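Local coordinates for nicotinamide-nucleotide adenylyltransferase NadR family / Ribosylnicotinamide kinase (Lactococcus lactis subsp. cremoris, PDB 6GYE), which binds nicotinamide riboside and probably phosphorylates it, and, judging by its family, may also adenylylate nicotinamide mononucleotide on the way to NAD+, at residues Asn115-Leu126 and Gly140-Arg150. Residues are numbered along the deposited sequence; the frame is centred on the assembly and turned at random.
Sequences NDLSVTFYVGEL and GNQYAVEIADR. With SO4 (sulfate ion), chain E.
Val119 and Phe121 run beside Tyr143 and Val145 in a parallel strand pair, the edge strand 142-147 and its inner neighbour 118-123 of a five-stranded Rossmann-like sheet, joined by helix 126-133 in a beta-alpha-beta crossover. Backbone hydrogen bonds zip the strands together, from Gln142 N to Leu117 O as far as Ala148 N to Val123 O.

The tight face lies under the crossover helix. Val119 CB sits 3.6 Å from Tyr143 CD1, and Phe121 CE2 reaches the same CD1 at 3.7 Å, the two rings lying askew. Val145 CG2 backs onto Phe121 CB, while Leu132 and Phe136 pack against both residues.

Just ahead of the two strands, Asn141 OD1 accepts Leu117 N at 2.7 Å, the donor tilted 32° from the carbonyl plane. Asn141 ND2 donates to Tyr143 OH at 3.0 Å, in its own amide plane and almost straight at 177°. With alanine in place of Asn141, Leu117 N would probably lose this acceptor and Tyr143 OH would be left dependent on Asp139.

The other face is looser and more polar. Glu146, with CG anti to its own backbone nitrogen (chi1 172°) and the chain extended, lies alongside Tyr122 and brings OE2 to the ring edge, 3.5 Å from Tyr122 CE1; Thr120 CG2 lies over one face of that ring, toward its rim. Ser118 OG gives Gln142 OE1 a 3.2 Å hydrogen bond.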
loop_
_atom_site.group_PDB
_atom_site.type_symbol
_atom_site.label_atom_id
_atom_site.label_comp_id
_atom_site.label_asym_id
_atom_site.label_seq_id
_atom_site.Cartn_x
_atom_site.Cartn_y
_atom_site.Cartn_z
ATOM N N ASN A 115 1.399 38.973 5.713
ATOM C CA ASN A 115 0.090 39.604 5.797
ATOM C C ASN A 115 -0.215 40.288 4.470
ATOM O O ASN A 115 0.634 40.352 3.575
ATOM C CB ASN A 115 0.043 40.631 6.936
ATOM C CG ASN A 115 0.347 40.026 8.288
ATOM O OD1 ASN A 115 0.059 38.858 8.538
ATOM N ND2 ASN A 115 0.935 40.825 9.174
ATOM N N ASP A 116 -1.435 40.821 4.359
ATOM C CA ASP A 116 -1.908 41.453 3.124
ATOM C C ASP A 116 -1.796 40.496 1.937
ATOM O O ASP A 116 -1.220 40.819 0.895
ATOM C CB ASP A 116 -1.157 42.752 2.851
ATOM C CG ASP A 116 -1.088 43.635 4.066
ATOM O OD1 ASP A 116 -2.163 43.971 4.603
ATOM O OD2 ASP A 116 0.037 43.967 4.498
ATOM N N LEU A 117 -2.341 39.298 2.110
ATOM C CA LEU A 117 -2.270 38.295 1.064
ATOM C C LEU A 117 -3.360 38.511 0.030
ATOM O O LEU A 117 -4.394 39.129 0.297
ATOM C CB LEU A 117 -2.434 36.895 1.636
ATOM C CG LEU A 117 -1.513 36.466 2.767
ATOM C CD1 LEU A 117 -1.913 35.053 3.134
ATOM C CD2 LEU A 117 -0.048 36.555 2.347
ATOM N N SER A 118 -3.124 37.962 -1.154
ATOM C CA SER A 118 -4.150 37.775 -2.174
ATOM C C SER A 118 -4.330 36.269 -2.309
ATOM O O SER A 118 -3.453 35.578 -2.840
ATOM C CB SER A 118 -3.762 38.428 -3.498
ATOM O OG SER A 118 -4.776 38.234 -4.476
ATOM N N VAL A 119 -5.434 35.757 -1.781
ATOM C CA VAL A 119 -5.689 34.328 -1.699
ATOM C C VAL A 119 -6.771 33.936 -2.695
ATOM O O VAL A 119 -7.792 34.627 -2.827
ATOM C CB VAL A 119 -6.095 33.932 -0.270
ATOM C CG1 VAL A 119 -6.457 32.460 -0.222
ATOM C CG2 VAL A 119 -4.961 34.219 0.687
ATOM N N THR A 120 -6.544 32.821 -3.393
ATOM C CA THR A 120 -7.504 32.240 -4.324
ATOM C C THR A 120 -7.833 30.811 -3.897
ATOM O O THR A 120 -6.933 29.979 -3.764
ATOM C CB THR A 120 -6.967 32.264 -5.759
ATOM O OG1 THR A 120 -6.612 33.601 -6.110
ATOM C CG2 THR A 120 -8.006 31.743 -6.744
ATOM N N PHE A 121 -9.117 30.534 -3.687
ATOM C CA PHE A 121 -9.610 29.185 -3.430
ATOM C C PHE A 121 -9.973 28.495 -4.747
ATOM O O PHE A 121 -10.772 29.023 -5.524
ATOM C CB PHE A 121 -10.843 29.241 -2.521
ATOM C CG PHE A 121 -10.554 29.661 -1.104
ATOM C CD1 PHE A 121 -10.048 28.755 -0.188
ATOM C CD2 PHE A 121 -10.801 30.958 -0.688
ATOM C CE1 PHE A 121 -9.787 29.138 1.110
ATOM C CE2 PHE A 121 -10.542 31.352 0.623
ATOM C CZ PHE A 121 -10.042 30.446 1.516
ATOM N N TYR A 122 -9.409 27.311 -4.992
ATOM C CA TYR A 122 -9.789 26.486 -6.142
ATOM C C TYR A 122 -10.797 25.451 -5.658
ATOM O O TYR A 122 -10.445 24.537 -4.912
ATOM C CB TYR A 122 -8.560 25.845 -6.797
ATOM C CG TYR A 122 -7.578 26.910 -7.271
ATOM C CD1 TYR A 122 -7.689 27.483 -8.540
ATOM C CD2 TYR A 122 -6.575 27.388 -6.423
ATOM C CE1 TYR A 122 -6.817 28.489 -8.961
ATOM C CE2 TYR A 122 -5.699 28.388 -6.838
ATOM C CZ TYR A 122 -5.821 28.934 -8.106
ATOM O OH TYR A 122 -4.948 29.933 -8.498
ATOM N N VAL A 123 -12.047 25.594 -6.099
ATOM C CA VAL A 123 -13.201 24.896 -5.543
ATOM C C VAL A 123 -13.937 24.166 -6.655
ATOM O O VAL A 123 -14.133 24.717 -7.742
ATOM C CB VAL A 123 -14.143 25.885 -4.825
ATOM C CG1 VAL A 123 -15.463 25.231 -4.471
ATOM C CG2 VAL A 123 -13.470 26.410 -3.575
ATOM N N GLY A 124 -14.368 22.936 -6.376
ATOM C CA GLY A 124 -14.957 22.093 -7.399
ATOM C C GLY A 124 -16.457 21.850 -7.372
ATOM O O GLY A 124 -16.980 21.217 -8.291
ATOM N N GLU A 125 -17.153 22.319 -6.333
ATOM C CA GLU A 125 -18.601 22.194 -6.193
ATOM C C GLU A 125 -19.206 23.571 -5.979
ATOM O O GLU A 125 -18.663 24.379 -5.223
ATOM C CB GLU A 125 -18.996 21.303 -5.006
ATOM C CG GLU A 125 -18.898 19.816 -5.243
ATOM C CD GLU A 125 -17.646 19.241 -4.627
ATOM O OE1 GLU A 125 -16.918 20.010 -3.961
ATOM O OE2 GLU A 125 -17.386 18.029 -4.807
ATOM N N LEU A 126 -20.330 23.842 -6.643
ATOM C CA LEU A 126 -20.904 25.183 -6.565
ATOM C C LEU A 126 -21.323 25.537 -5.146
ATOM O O LEU A 126 -21.288 26.712 -4.767
ATOM C CB LEU A 126 -22.113 25.324 -7.495
ATOM C CG LEU A 126 -22.010 25.329 -9.023
ATOM C CD1 LEU A 126 -21.389 26.636 -9.501
ATOM C CD2 LEU A 126 -21.241 24.125 -9.562
ATOM N N GLY A 140 -7.427 41.502 6.725
ATOM C CA GLY A 140 -6.417 42.171 5.938
ATOM C C GLY A 140 -6.053 41.485 4.636
ATOM O O GLY A 140 -5.242 42.034 3.879
ATOM N N ASN A 141 -6.606 40.302 4.358
ATOM C CA ASN A 141 -6.378 39.602 3.098
ATOM C C ASN A 141 -7.460 39.902 2.065
ATOM O O ASN A 141 -8.600 40.238 2.391
ATOM C CB ASN A 141 -6.323 38.091 3.306
ATOM C CG ASN A 141 -5.101 37.651 4.050
ATOM O OD1 ASN A 141 -4.052 38.298 4.000
ATOM N ND2 ASN A 141 -5.223 36.539 4.754
ATOM N N GLN A 142 -7.079 39.734 0.802
ATOM C CA GLN A 142 -7.987 39.766 -0.332
ATOM C C GLN A 142 -8.273 38.329 -0.761
ATOM O O GLN A 142 -7.345 37.546 -0.993
ATOM C CB GLN A 142 -7.377 40.558 -1.488
ATOM C CG GLN A 142 -8.345 40.854 -2.632
ATOM C CD GLN A 142 -7.642 41.334 -3.898
ATOM O OE1 GLN A 142 -6.590 40.808 -4.282
ATOM N NE2 GLN A 142 -8.200 42.362 -4.530
ATOM N N TYR A 143 -9.553 37.979 -0.826
ATOM C CA TYR A 143 -9.999 36.627 -1.116
ATOM C C TYR A 143 -10.797 36.558 -2.399
ATOM O O TYR A 143 -11.607 37.441 -2.692
ATOM C CB TYR A 143 -10.856 36.073 0.011
ATOM C CG TYR A 143 -10.071 35.815 1.256
ATOM C CD1 TYR A 143 -9.233 34.702 1.337
ATOM C CD2 TYR A 143 -10.149 36.673 2.349
ATOM C CE1 TYR A 143 -8.497 34.443 2.472
ATOM C CE2 TYR A 143 -9.415 36.422 3.502
ATOM C CZ TYR A 143 -8.586 35.300 3.551
ATOM O OH TYR A 143 -7.840 35.022 4.669
ATOM N N ALA A 144 -10.568 35.486 -3.148
ATOM C CA ALA A 144 -11.350 35.174 -4.325
ATOM C C ALA A 144 -11.557 33.667 -4.347
ATOM O O ALA A 144 -10.704 32.898 -3.898
ATOM C CB ALA A 144 -10.668 35.655 -5.619
ATOM N N VAL A 145 -12.700 33.254 -4.872
ATOM C CA VAL A 145 -13.030 31.850 -5.046
ATOM C C VAL A 145 -13.131 31.620 -6.540
ATOM O O VAL A 145 -13.773 32.401 -7.248
ATOM C CB VAL A 145 -14.335 31.470 -4.326
ATOM C CG1 VAL A 145 -14.810 30.111 -4.778
ATOM C CG2 VAL A 145 -14.116 31.465 -2.837
ATOM N N GLU A 146 -12.473 30.582 -7.013
ATOM C CA GLU A 146 -12.424 30.237 -8.422
ATOM C C GLU A 146 -12.915 28.809 -8.591
ATOM O O GLU A 146 -12.386 27.886 -7.965
ATOM C CB GLU A 146 -10.974 30.379 -8.918
ATOM C CG GLU A 146 -10.661 29.900 -10.314
ATOM C CD GLU A 146 -9.278 30.361 -10.791
ATOM O OE1 GLU A 146 -8.809 31.432 -10.326
ATOM O OE2 GLU A 146 -8.668 29.655 -11.639
ATOM N N ILE A 147 -13.894 28.625 -9.454
ATOM C CA ILE A 147 -14.465 27.309 -9.688
ATOM C C ILE A 147 -13.589 26.586 -10.694
ATOM O O ILE A 147 -13.272 27.121 -11.763
ATOM C CB ILE A 147 -15.917 27.425 -10.187
ATOM C CG1 ILE A 147 -16.801 28.028 -9.098
ATOM C CG2 ILE A 147 -16.431 26.090 -10.718
ATOM C CD1 ILE A 147 -17.838 28.925 -9.631
ATOM N N ALA A 148 -13.153 25.390 -10.331
ATOM C CA ALA A 148 -12.393 24.525 -11.214
ATOM C C ALA A 148 -13.217 23.277 -11.472
ATOM O O ALA A 148 -13.898 22.776 -10.576
ATOM C CB ALA A 148 -11.043 24.150 -10.600
ATOM N N ASP A 149 -13.137 22.759 -12.683
ATOM C CA ASP A 149 -13.866 21.546 -13.006
ATOM C C ASP A 149 -13.088 20.355 -12.453
ATOM O O ASP A 149 -11.918 20.157 -12.792
ATOM C CB ASP A 149 -14.059 21.444 -14.511
ATOM C CG ASP A 149 -15.074 20.412 -14.893
ATOM O OD1 ASP A 149 -15.382 19.563 -14.029
ATOM O OD2 ASP A 149 -15.589 20.474 -16.042
ATOM N N ARG A 150 -13.713 19.606 -11.550
ATOM C CA ARG A 150 -13.067 18.476 -10.905
ATOM C C ARG A 150 -13.615 17.150 -11.392
ATOM O O ARG A 150 -13.150 16.099 -10.938
ATOM C CB ARG A 150 -13.220 18.555 -9.378
ATOM C CG ARG A 150 -12.423 19.655 -8.697
ATOM C CD ARG A 150 -10.932 19.369 -8.684
ATOM N NE ARG A 150 -10.494 18.431 -7.640
ATOM C CZ ARG A 150 -9.847 18.799 -6.529
ATOM N NH1 ARG A 150 -9.451 17.888 -5.630
ATOM N NH2 ARG A 150 -9.594 20.087 -6.310
HETATM S S SO4 E . -10.586 13.915 -4.489
HETATM O O1 SO4 E . -10.047 14.702 -5.593
HETATM O O2 SO4 E . -9.771 12.718 -4.251
HETATM O O3 SO4 E . -10.583 14.808 -3.336
HETATM O O4 SO4 E . -11.944 13.454 -4.770
#